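Local coordinates for putative cell adhesion protein (Parabacteroides distasonis, PDB 3LIU) that probably serves as a fimbrial subunit of the FimA/Mfa1 family, building surface pili through which the bacterium adheres, at residues T45-V50 / T107-T112; I144-E149 / I153-I158; L236-G241 / Y285-G290; Y317-Q320 / S325-K328; V341-D344 / K348-K351. One frame throughout, in Å; residues are numbered along the deposited sequence.

Contact 1 of 5, residues T45-V50 / T107-T112; sequences TLTVGV and TDFIET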
# COMPACT_ATOMS: atom_id res chain seq x y z
N THR A 45 -14.47 -9.62 5.60
CA THR A 45 -15.73 -9.25 4.94
C THR A 45 -15.46 -9.20 3.46
O THR A 45 -14.33 -8.91 3.05
CB THR A 45 -16.29 -7.87 5.39
OG1 THR A 45 -15.38 -6.83 5.01
CG2 THR A 45 -16.58 -7.80 6.91
N LEU A 46 -16.50 -9.48 2.68
CA LEU A 46 -16.50 -9.24 1.23
C LEU A 46 -17.65 -8.34 0.82
O LEU A 46 -18.83 -8.58 1.18
CB LEU A 46 -16.59 -10.56 0.46
CG LEU A 46 -15.34 -11.42 0.65
CD1 LEU A 46 -15.59 -12.78 0.02
CD2 LEU A 46 -14.13 -10.78 0.01
N THR A 47 -17.31 -7.30 0.07
CA THR A 47 -18.30 -6.44 -0.58
C THR A 47 -18.27 -6.75 -2.05
O THR A 47 -17.21 -6.68 -2.67
CB THR A 47 -18.00 -4.95 -0.36
OG1 THR A 47 -17.97 -4.68 1.04
CG2 THR A 47 -19.07 -4.08 -1.01
N VAL A 48 -19.42 -7.09 -2.60
CA VAL A 48 -19.56 -7.49 -4.00
C VAL A 48 -20.46 -6.47 -4.71
O VAL A 48 -21.56 -6.13 -4.24
CB VAL A 48 -20.16 -8.90 -4.09
CG1 VAL A 48 -20.34 -9.34 -5.55
CG2 VAL A 48 -19.30 -9.93 -3.30
N GLY A 49 -19.97 -5.95 -5.81
CA GLY A 49 -20.76 -5.05 -6.64
C GLY A 49 -21.08 -5.78 -7.92
O GLY A 49 -20.15 -6.23 -8.64
N VAL A 50 -22.38 -5.90 -8.22
CA VAL A 50 -22.82 -6.54 -9.48
C VAL A 50 -23.55 -5.48 -10.33
O VAL A 50 -24.57 -4.95 -9.90
CB VAL A 50 -23.83 -7.68 -9.17
CG1 VAL A 50 -24.19 -8.47 -10.44
CG2 VAL A 50 -23.27 -8.61 -8.11
N THR A 107 -17.64 2.17 -12.60
CA THR A 107 -16.57 3.17 -12.43
C THR A 107 -16.62 3.87 -11.08
O THR A 107 -15.59 3.96 -10.43
CB THR A 107 -16.57 4.22 -13.50
OG1 THR A 107 -16.48 3.57 -14.76
CG2 THR A 107 -15.37 5.20 -13.35
N ASP A 108 -17.79 4.40 -10.68
CA ASP A 108 -17.92 5.02 -9.34
C ASP A 108 -17.57 4.02 -8.23
O ASP A 108 -16.96 4.39 -7.24
CB ASP A 108 -19.31 5.63 -9.08
CG ASP A 108 -19.56 6.88 -9.95
OD1 ASP A 108 -18.71 7.75 -9.85
OD2 ASP A 108 -20.55 6.99 -10.72
N PHE A 109 -17.92 2.74 -8.44
CA PHE A 109 -17.62 1.73 -7.42
C PHE A 109 -16.09 1.65 -7.23
O PHE A 109 -15.59 1.88 -6.15
CB PHE A 109 -18.27 0.38 -7.81
CG PHE A 109 -18.06 -0.73 -6.81
CD1 PHE A 109 -16.88 -1.47 -6.81
CD2 PHE A 109 -19.05 -1.08 -5.94
CE1 PHE A 109 -16.67 -2.49 -5.88
CE2 PHE A 109 -18.88 -2.09 -5.04
CZ PHE A 109 -17.67 -2.80 -5.01
N ILE A 110 -15.36 1.40 -8.30
CA ILE A 110 -13.93 1.08 -8.18
C ILE A 110 -13.10 2.34 -7.84
O ILE A 110 -12.03 2.25 -7.24
CB ILE A 110 -13.36 0.33 -9.45
CG1 ILE A 110 -13.26 1.28 -10.64
CG2 ILE A 110 -14.20 -0.91 -9.76
CD1 ILE A 110 -12.57 0.62 -11.93
N GLU A 111 -13.62 3.51 -8.23
CA GLU A 111 -13.02 4.82 -7.87
C GLU A 111 -13.30 5.27 -6.45
O GLU A 111 -12.77 6.30 -6.04
CB GLU A 111 -13.48 5.91 -8.85
CG GLU A 111 -12.86 5.79 -10.25
CD GLU A 111 -11.38 6.23 -10.25
OE1 GLU A 111 -10.95 7.10 -9.43
OE2 GLU A 111 -10.63 5.69 -11.06
N THR A 112 -14.13 4.55 -5.70
CA THR A 112 -14.37 4.87 -4.31
C THR A 112 -13.07 5.07 -3.52
O THR A 112 -12.15 4.28 -3.63
CB THR A 112 -15.23 3.79 -3.62
OG1 THR A 112 -16.47 3.69 -4.29
CG2 THR A 112 -15.50 4.17 -2.19
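Aromatic packing accounts for the whole meeting of F109 with G49 and T47, since no hydrogen bond crosses between 45-50 and 107-112. The ring of F109 reaches the strand with its CE2-CZ corner. CE2 lies 3.9 Å from G49 CA, and CZ is 4.0 Å from G49 N; the approach of G49 CA is oblique to the ring. T47 sends CG2 to the ring's rim, close to the ring plane, and stops a looser 4.4 Å from F109 CZ. With CG anti to the backbone N of F109 (chi1 -178°), the phenyl group leaves the helix toward the strand. The missing side chain of G49 makes this possible: a CB built on its backbone would come within 2.7 Å of F109 CE2, a clash.

No polar bond joins the two segments. T47 OG1 is hydrogen-bonded to T61 OG1 on the adjoining strand 57-66, leaving the methyl for the phenylalanine. Within 107-112, E111 N donates to T107 O at 3.0 Å, and T112 N to F109 O at 3.1 Å.

G49, T47 and F109 are all buried; I59, V87, V89, L100 and A103 also touch the phenylalanine. An aromatic of helix 106-110 set against a position of strand 45-52 that lacks a side chain is helix-on-sheet packing, here in a FimA-type region whose family belongs to the transthyretin clan.

Contact 2 of 5, residues I144-E149 / I153-I158; sequences IGYDDE and ITVKDI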
# COMPACT_ATOMS: atom_id res chain seq x y z
N ILE A 144 -19.61 -18.02 -8.86
CA ILE A 144 -18.37 -17.47 -9.34
C ILE A 144 -17.24 -17.93 -8.46
O ILE A 144 -17.16 -17.58 -7.26
CB ILE A 144 -18.41 -15.93 -9.41
CG1 ILE A 144 -19.53 -15.50 -10.36
CG2 ILE A 144 -17.03 -15.37 -9.81
CD1 ILE A 144 -19.75 -13.97 -10.43
N GLY A 145 -16.36 -18.72 -9.06
CA GLY A 145 -15.15 -19.18 -8.39
C GLY A 145 -15.21 -20.58 -7.82
O GLY A 145 -14.29 -20.98 -7.10
N TYR A 146 -16.25 -21.35 -8.16
CA TYR A 146 -16.46 -22.67 -7.56
C TYR A 146 -16.00 -23.82 -8.44
O TYR A 146 -16.12 -24.98 -8.06
CB TYR A 146 -17.93 -22.85 -7.22
CG TYR A 146 -18.38 -22.11 -6.01
CD1 TYR A 146 -18.61 -20.73 -6.05
CD2 TYR A 146 -18.61 -22.78 -4.81
CE1 TYR A 146 -19.05 -20.06 -4.91
CE2 TYR A 146 -19.06 -22.12 -3.69
CZ TYR A 146 -19.26 -20.76 -3.74
OH TYR A 146 -19.71 -20.12 -2.60
N ASP A 147 -15.50 -23.52 -9.63
CA ASP A 147 -14.97 -24.56 -10.51
C ASP A 147 -14.01 -23.93 -11.50
O ASP A 147 -13.99 -22.71 -11.67
CB ASP A 147 -16.10 -25.23 -11.25
CG ASP A 147 -15.77 -26.64 -11.68
OD1 ASP A 147 -14.65 -27.11 -11.40
OD2 ASP A 147 -16.65 -27.26 -12.30
N ASP A 148 -13.22 -24.77 -12.17
CA ASP A 148 -12.25 -24.28 -13.16
C ASP A 148 -12.77 -24.41 -14.60
O ASP A 148 -12.02 -24.43 -15.57
CB ASP A 148 -10.88 -24.97 -12.98
CG ASP A 148 -10.95 -26.46 -13.12
OD1 ASP A 148 -11.99 -26.98 -13.59
OD2 ASP A 148 -9.95 -27.13 -12.78
N GLU A 149 -14.08 -24.43 -14.74
CA GLU A 149 -14.68 -24.48 -16.05
C GLU A 149 -16.10 -23.93 -15.91
O GLU A 149 -16.67 -24.06 -14.86
CB GLU A 149 -14.68 -25.93 -16.49
CG GLU A 149 -14.78 -26.18 -17.92
CD GLU A 149 -14.51 -27.63 -18.23
OE1 GLU A 149 -15.32 -28.49 -17.83
OE2 GLU A 149 -13.46 -27.91 -18.84
N ILE A 153 -22.97 -27.15 -12.09
CA ILE A 153 -22.33 -27.81 -10.97
C ILE A 153 -23.31 -27.89 -9.82
O ILE A 153 -24.40 -27.29 -9.88
CB ILE A 153 -21.04 -27.09 -10.53
CG1 ILE A 153 -21.34 -25.72 -9.90
CG2 ILE A 153 -20.09 -26.99 -11.70
CD1 ILE A 153 -20.12 -25.06 -9.23
N THR A 154 -22.95 -28.66 -8.80
CA THR A 154 -23.73 -28.70 -7.55
C THR A 154 -22.81 -28.48 -6.38
O THR A 154 -21.72 -29.05 -6.29
CB THR A 154 -24.52 -30.02 -7.39
OG1 THR A 154 -25.55 -30.05 -8.38
CG2 THR A 154 -25.18 -30.12 -6.01
N VAL A 155 -23.23 -27.58 -5.51
CA VAL A 155 -22.47 -27.20 -4.35
C VAL A 155 -23.42 -27.34 -3.16
O VAL A 155 -24.50 -26.70 -3.10
CB VAL A 155 -21.90 -25.78 -4.51
CG1 VAL A 155 -20.99 -25.43 -3.35
CG2 VAL A 155 -21.16 -25.67 -5.85
N LYS A 156 -23.05 -28.23 -2.23
CA LYS A 156 -23.88 -28.52 -1.05
C LYS A 156 -25.33 -28.77 -1.44
O LYS A 156 -26.24 -28.20 -0.86
CB LYS A 156 -23.76 -27.36 -0.06
CG LYS A 156 -22.31 -27.03 0.20
CD LYS A 156 -22.04 -26.39 1.55
CE LYS A 156 -20.52 -26.25 1.75
NZ LYS A 156 -20.13 -25.65 3.08
N ASP A 157 -25.52 -29.61 -2.46
CA ASP A 157 -26.84 -30.05 -2.95
C ASP A 157 -27.69 -28.97 -3.63
O ASP A 157 -28.81 -29.26 -4.07
CB ASP A 157 -27.67 -30.72 -1.82
CG ASP A 157 -26.80 -31.51 -0.85
OD1 ASP A 157 -26.55 -32.71 -1.11
OD2 ASP A 157 -26.37 -30.93 0.18
N ILE A 158 -27.17 -27.73 -3.69
CA ILE A 158 -27.77 -26.65 -4.49
C ILE A 158 -27.11 -26.69 -5.86
O ILE A 158 -25.91 -26.33 -6.02
CB ILE A 158 -27.49 -25.20 -3.91
CG1 ILE A 158 -27.70 -25.11 -2.40
CG2 ILE A 158 -28.33 -24.16 -4.66
CD1 ILE A 158 -29.09 -25.36 -1.94
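Y146 meets I153 and V155 along its length, and the contact can be read outward from its CB. That atom packs on the end of the isoleucine, 3.7 Å from I153 CD1. Beyond it CG lies beside the backbone N and anti to the carbonyl carbon (chi1 -76°), which carries the ring on to V155. The CD2-CE2 side of the ring then does the touching: CD2 has V155 CG2 at 4.0 Å, and CE2 has V155 CG1 at 3.8 Å. Ring and valine cross at about a right angle, the methyl CG1 arriving obliquely.

D147 adds a van der Waals contact, its OD2 lying 3.5 Å from I153 CG2 as the two side chains run antiparallel alongside one another. The other carboxylate oxygen, OD1, takes a weak, bent bond of 2.8 Å from D148 N.

Past V155 the chain reverses in a type I' turn closed by V155 N to I158 O (3.0 Å) and I158 N to V155 O (2.9 Å), with K156 and D157 at its corners.

The turn joins strands 151-155 and 158-162 into a hairpin at the surface. Strand 158-162 runs parallel to strand 141-144, itself parallel to strand 16-24; Y146 also meets the Y143 ring and touches A20 and A22, while E162 accepts from the backbone N atoms of G145 and Y146.

Contact 3 of 5, residues L236-G241 / Y285-G290; sequences LDYKVG and YENTKG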
# COMPACT_ATOMS: atom_id res chain seq x y z
N LEU A 236 -2.62 17.64 2.99
CA LEU A 236 -3.14 16.98 4.19
C LEU A 236 -3.44 15.47 3.92
O LEU A 236 -3.58 14.68 4.85
CB LEU A 236 -4.40 17.67 4.69
CG LEU A 236 -4.22 19.09 5.27
CD1 LEU A 236 -5.59 19.69 5.47
CD2 LEU A 236 -3.44 19.11 6.55
N ASP A 237 -3.54 15.12 2.63
CA ASP A 237 -3.80 13.75 2.16
C ASP A 237 -2.57 12.89 2.02
O ASP A 237 -2.69 11.68 1.86
CB ASP A 237 -4.55 13.79 0.83
CG ASP A 237 -5.93 14.42 0.97
OD1 ASP A 237 -6.77 13.79 1.65
OD2 ASP A 237 -6.17 15.50 0.40
N TYR A 238 -1.40 13.52 2.03
CA TYR A 238 -0.15 12.86 2.34
C TYR A 238 -0.06 12.62 3.85
O TYR A 238 -0.43 13.48 4.64
CB TYR A 238 1.08 13.70 1.89
CG TYR A 238 1.36 13.71 0.41
CD1 TYR A 238 1.75 12.54 -0.24
CD2 TYR A 238 1.32 14.89 -0.34
CE1 TYR A 238 2.05 12.54 -1.57
CE2 TYR A 238 1.62 14.89 -1.68
CZ TYR A 238 1.99 13.68 -2.29
OH TYR A 238 2.29 13.60 -3.61
N LYS A 239 0.49 11.47 4.25
CA LYS A 239 0.63 11.12 5.64
C LYS A 239 2.09 10.93 6.03
O LYS A 239 2.90 10.52 5.24
CB LYS A 239 -0.18 9.84 5.97
CG LYS A 239 -1.62 9.81 5.49
CD LYS A 239 -2.48 10.99 6.00
CE LYS A 239 -3.84 11.04 5.32
NZ LYS A 239 -4.67 12.20 5.78
N VAL A 240 2.40 11.25 7.28
CA VAL A 240 3.76 11.33 7.73
C VAL A 240 3.80 10.88 9.19
O VAL A 240 2.89 11.18 9.99
CB VAL A 240 4.38 12.75 7.57
CG1 VAL A 240 3.70 13.83 8.48
CG2 VAL A 240 5.86 12.70 7.82
N GLY A 241 4.88 10.19 9.55
CA GLY A 241 4.97 9.54 10.87
C GLY A 241 5.27 10.45 12.05
O GLY A 241 4.89 10.15 13.21
N TYR A 285 -0.36 3.47 0.70
CA TYR A 285 -1.02 3.30 -0.60
C TYR A 285 -0.01 3.62 -1.73
O TYR A 285 1.12 4.10 -1.48
CB TYR A 285 -2.29 4.17 -0.73
CG TYR A 285 -3.48 3.79 0.16
CD1 TYR A 285 -3.83 2.46 0.38
CD2 TYR A 285 -4.29 4.77 0.72
CE1 TYR A 285 -4.91 2.11 1.14
CE2 TYR A 285 -5.42 4.42 1.51
CZ TYR A 285 -5.70 3.11 1.71
OH TYR A 285 -6.75 2.70 2.50
N GLU A 286 -0.45 3.42 -2.96
CA GLU A 286 0.41 3.70 -4.11
C GLU A 286 0.78 5.16 -4.17
O GLU A 286 -0.02 6.05 -3.87
CB GLU A 286 -0.24 3.30 -5.44
CG GLU A 286 -0.55 1.81 -5.56
CD GLU A 286 -0.81 1.36 -6.99
OE1 GLU A 286 -1.51 2.09 -7.73
OE2 GLU A 286 -0.36 0.23 -7.35
N ASN A 287 2.03 5.38 -4.53
CA ASN A 287 2.55 6.68 -4.88
C ASN A 287 3.71 6.52 -5.88
O ASN A 287 4.79 6.02 -5.54
CB ASN A 287 3.03 7.41 -3.65
CG ASN A 287 3.50 8.83 -3.97
OD1 ASN A 287 3.41 9.25 -5.11
ND2 ASN A 287 4.03 9.54 -2.97
N THR A 288 3.43 6.86 -7.12
CA THR A 288 4.44 6.89 -8.18
C THR A 288 4.61 8.29 -8.68
O THR A 288 5.64 8.62 -9.24
CB THR A 288 4.07 5.97 -9.37
OG1 THR A 288 2.93 6.49 -10.05
CG2 THR A 288 3.79 4.55 -8.85
N LYS A 289 3.60 9.13 -8.51
CA LYS A 289 3.69 10.49 -9.05
C LYS A 289 4.30 11.52 -8.10
O LYS A 289 4.91 12.47 -8.55
CB LYS A 289 2.33 10.96 -9.58
CG LYS A 289 1.94 10.14 -10.83
CD LYS A 289 0.52 10.37 -11.24
CE LYS A 289 0.08 9.46 -12.40
NZ LYS A 289 -1.17 10.04 -13.03
N GLY A 290 4.13 11.36 -6.79
CA GLY A 290 4.75 12.28 -5.82
C GLY A 290 4.45 13.75 -6.07
O GLY A 290 5.32 14.58 -5.96
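Y238 meets N287 and G290 with the outer end of its ring. Its CG stands beside the backbone N, anti to the carbonyl carbon (chi1 -75°), and although CB does not point at the loop, this torsion brings the phenol nearer. CE1 reaches N287 ND2 at 3.9 Å; the amide nitrogen sits at the ring edge, near its plane, and the two flat groups are 41° apart. Farther out, OH lies against backbone, 3.3 Å from G290 C and 3.6 Å from G290 CA, while its hydrogen bond goes to E291 O.

The contact sets strand 238-240, which pairs antiparallel with 193-213, against an irregular loop following strand 282-284. An Asx motif shapes that loop: N287 OD1 accepts from G290 N at 2.8 Å, in the carbonyl plane and on a lone pair. The asparagine CG is anti to its own N (chi1 -176°), and the amide's other end, ND2, donates to N305 O. A leucine here would probably leave G290 N and N305 O without these partners and the loop less firmly held beside the tyrosine. On the strand's own side, K239 NZ folds back to donate to L236 O.

Contact 4 of 5, residues Y317-Q320 / S325-K328; sequences YLPQ and SITK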
# COMPACT_ATOMS: atom_id res chain seq x y z
N TYR A 317 32.41 8.46 13.72
CA TYR A 317 33.49 8.36 12.75
C TYR A 317 34.82 8.78 13.37
O TYR A 317 34.84 9.45 14.40
CB TYR A 317 33.19 9.22 11.54
CG TYR A 317 33.07 10.68 11.86
CD1 TYR A 317 31.91 11.18 12.47
CD2 TYR A 317 34.09 11.57 11.52
CE1 TYR A 317 31.79 12.52 12.74
CE2 TYR A 317 33.98 12.92 11.82
CZ TYR A 317 32.84 13.39 12.43
OH TYR A 317 32.73 14.73 12.74
N LEU A 318 35.91 8.36 12.75
CA LEU A 318 37.26 8.74 13.16
C LEU A 318 37.86 9.60 12.08
O LEU A 318 38.19 9.09 11.01
CB LEU A 318 38.14 7.51 13.39
CG LEU A 318 39.55 7.81 13.94
CD1 LEU A 318 39.50 8.43 15.35
CD2 LEU A 318 40.33 6.52 13.95
N PRO A 319 37.99 10.90 12.33
CA PRO A 319 38.65 11.77 11.37
C PRO A 319 40.10 11.36 11.12
O PRO A 319 40.79 10.95 12.06
CB PRO A 319 38.58 13.15 12.04
CG PRO A 319 37.53 13.05 13.03
CD PRO A 319 37.52 11.64 13.51
N GLN A 320 40.51 11.40 9.86
CA GLN A 320 41.92 11.25 9.47
C GLN A 320 42.91 11.81 10.51
O GLN A 320 42.94 13.04 10.76
CB GLN A 320 42.15 12.01 8.15
CG GLN A 320 43.48 11.73 7.45
CD GLN A 320 43.37 10.54 6.51
OE1 GLN A 320 42.62 9.59 6.77
NE2 GLN A 320 44.11 10.59 5.41
N SER A 325 37.48 9.30 18.11
CA SER A 325 36.32 9.40 17.23
C SER A 325 35.33 10.43 17.75
O SER A 325 35.43 10.86 18.90
CB SER A 325 35.65 8.03 17.07
OG SER A 325 35.10 7.61 18.30
N ILE A 326 34.37 10.78 16.89
CA ILE A 326 33.31 11.73 17.21
C ILE A 326 31.99 11.04 16.90
O ILE A 326 31.86 10.39 15.87
CB ILE A 326 33.43 13.01 16.32
CG1 ILE A 326 34.76 13.76 16.59
CG2 ILE A 326 32.21 13.91 16.52
CD1 ILE A 326 35.11 14.86 15.52
N THR A 327 31.02 11.20 17.78
CA THR A 327 29.65 10.76 17.53
C THR A 327 28.75 11.98 17.29
O THR A 327 28.71 12.91 18.09
CB THR A 327 29.10 9.94 18.69
OG1 THR A 327 29.96 8.80 18.88
CG2 THR A 327 27.65 9.50 18.43
N LYS A 328 28.08 11.96 16.16
CA LYS A 328 27.02 12.90 15.85
C LYS A 328 25.73 12.21 16.19
O LYS A 328 25.39 11.18 15.61
CB LYS A 328 27.04 13.27 14.38
CG LYS A 328 25.98 14.41 14.01
CD LYS A 328 26.16 14.94 12.57
CE LYS A 328 25.22 16.11 12.26
NZ LYS A 328 25.40 16.64 10.86
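Y317 has its ring flanked by I326 of the partner strand, the two side chains side by side and pointing the same way. I326 O approaches the ring obliquely, 3.5 Å from Y317 CD1. Toward the end of the ring CZ has I326 CB at 4.0 Å, and at the tip OH comes within 3.7 Å of I326 CD1. The same CD1 also meets the proline ring, 3.9 Å from P319 CG, with P319 and I326 crossing at about a right angle.

Torsion explains the tyrosine's place: with CG between the backbone N and the carbonyl carbon (chi1 61°), the ring leans across to the neighbour. A glycine in its place would probably leave I326 bare along that flank and open a gap next to the proline.

L318 works elsewhere, laying CD1 3.5 Å from S325 N. S325 in turn brings CB to 3.1 Å from Y317 O, a close approach beside the backbone bonding. There Y317 N donates to I326 O at 2.9 Å (159°), and I326 N returns the bond to Y317 O at 2.9 Å (165°), both nearly straight.

Such a mutual pair is the antiparallel hydrogen-bonded kind, and K328 with Y315 continues the pairing inward. The arrangement is that of a beta hairpin near its turn, strands 308-319 and 326-336 being its two arms.

Contact 5 of 5, residues V341-D344 / K348-K351; sequences VTID and KRSK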
# COMPACT_ATOMS: atom_id res chain seq x y z
N VAL A 341 15.00 -0.08 -7.89
CA VAL A 341 14.71 -1.33 -7.21
C VAL A 341 15.39 -2.52 -7.91
O VAL A 341 15.69 -2.48 -9.12
CB VAL A 341 13.20 -1.59 -7.08
CG1 VAL A 341 12.55 -0.40 -6.36
CG2 VAL A 341 12.52 -1.84 -8.48
N THR A 342 15.66 -3.55 -7.12
CA THR A 342 15.99 -4.89 -7.56
C THR A 342 14.70 -5.66 -7.47
O THR A 342 14.02 -5.61 -6.44
CB THR A 342 17.12 -5.48 -6.66
OG1 THR A 342 18.33 -4.80 -6.99
CG2 THR A 342 17.38 -7.00 -6.90
N ILE A 343 14.32 -6.29 -8.57
CA ILE A 343 13.03 -6.99 -8.68
C ILE A 343 13.31 -8.32 -9.39
O ILE A 343 14.36 -8.46 -10.01
CB ILE A 343 11.95 -6.07 -9.39
CG1 ILE A 343 10.54 -6.61 -9.19
CG2 ILE A 343 12.25 -5.86 -10.87
CD1 ILE A 343 9.42 -5.56 -9.39
N ASP A 344 12.42 -9.29 -9.21
CA ASP A 344 12.54 -10.67 -9.71
C ASP A 344 13.89 -11.27 -9.44
O ASP A 344 14.50 -11.84 -10.34
CB ASP A 344 12.26 -10.76 -11.22
CG ASP A 344 10.86 -10.29 -11.58
OD1 ASP A 344 9.92 -10.50 -10.78
OD2 ASP A 344 10.70 -9.72 -12.68
N LYS A 348 16.48 -5.09 -12.57
CA LYS A 348 16.54 -3.71 -12.07
C LYS A 348 15.46 -2.88 -12.74
O LYS A 348 15.23 -3.03 -13.94
CB LYS A 348 17.89 -3.07 -12.38
CG LYS A 348 19.12 -3.87 -11.98
CD LYS A 348 19.36 -3.92 -10.48
CE LYS A 348 20.25 -5.15 -10.10
NZ LYS A 348 20.41 -5.38 -8.62
N ARG A 349 14.82 -2.01 -11.96
CA ARG A 349 13.88 -1.01 -12.48
C ARG A 349 14.12 0.36 -11.86
O ARG A 349 14.37 0.49 -10.64
CB ARG A 349 12.43 -1.40 -12.18
CG ARG A 349 11.95 -2.71 -12.74
CD ARG A 349 11.83 -2.66 -14.24
NE ARG A 349 11.30 -3.92 -14.74
CZ ARG A 349 12.04 -4.98 -15.13
NH1 ARG A 349 13.37 -4.97 -15.10
NH2 ARG A 349 11.42 -6.05 -15.58
N SER A 350 14.04 1.39 -12.70
CA SER A 350 14.16 2.76 -12.24
C SER A 350 12.74 3.34 -12.21
O SER A 350 11.87 2.94 -12.98
CB SER A 350 15.06 3.58 -13.16
OG SER A 350 14.34 3.83 -14.35
N LYS A 351 12.51 4.25 -11.30
CA LYS A 351 11.24 4.94 -11.18
C LYS A 351 10.06 4.01 -10.93
O LYS A 351 8.97 4.30 -11.33
CB LYS A 351 11.00 5.86 -12.39
CG LYS A 351 12.06 6.97 -12.50
CD LYS A 351 11.94 7.78 -13.78
CE LYS A 351 13.19 8.63 -14.04
NZ LYS A 351 13.59 9.48 -12.86
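T342 and K348 hold the shortest contact: K348 NZ donates to T342 OG1 at 2.7 Å, the side chains lying side by side. They form an antiparallel non-hydrogen-bonded pair, so this bond is made by side chains. The lysine chain bends at chi2 (-72°) to bring its ammonium group back across the neighbouring strand. V341 and R349 are the hydrogen-bonded pair, V341 N to R349 O at 2.9 Å and R349 N to V341 O at 3.0 Å. V341 O also receives a CA-H...O contact from K348 CA at 3.3 Å.

Apolar contacts fill the side bearing the arginine. V341 CG2 touches R349 CB at 3.7 Å, and I343 CG2 meets R349 CG at 3.7 Å. A similar bend at chi2 folds R349 so that this methyl covers one guanidinium face. NH1 donates to K348 O at 2.9 Å from 54° out of the carbonyl plane, while the oxygen lies in the guanidinium plane.

Farther out, V387, V389 and F352 back the two aliphatic residues, and backbone bonds of T342 to V387 and V389 position the strand of this two-stranded hairpin.

E347 is the salt-bridge partner of R349 NH2, whereas D344 OD2 stays 4.7 Å from R349 NH2; the guanidinium is likely to ease the repulsion between these two neighbouring carboxylates.

Contacts 1 and 3 are buried, contacts 2 and 4 lie at the surface, and contact 5 is partly buried. The buried pair each rest on one aromatic side chain, without hydrogen bonds across; hydrogen bonds between segments appear only in the hairpin contacts 4 and 5. Contact 2, also beside a hairpin, has van der Waals touches, mostly apolar, and no hydrogen bond across. Contacts 1 and 2 both belong to the FimA-type region, their centres 23 Å apart. Contacts 3 and 4 reach one sheet through strands 238-240 and 308-319, both paired with 193-213. Contact 5 comes within about 6 Å of contact 3, nearest atoms, whereas the centres of contacts 2 and 4 stand 69 Å apart, on opposite sides of the chain's centre.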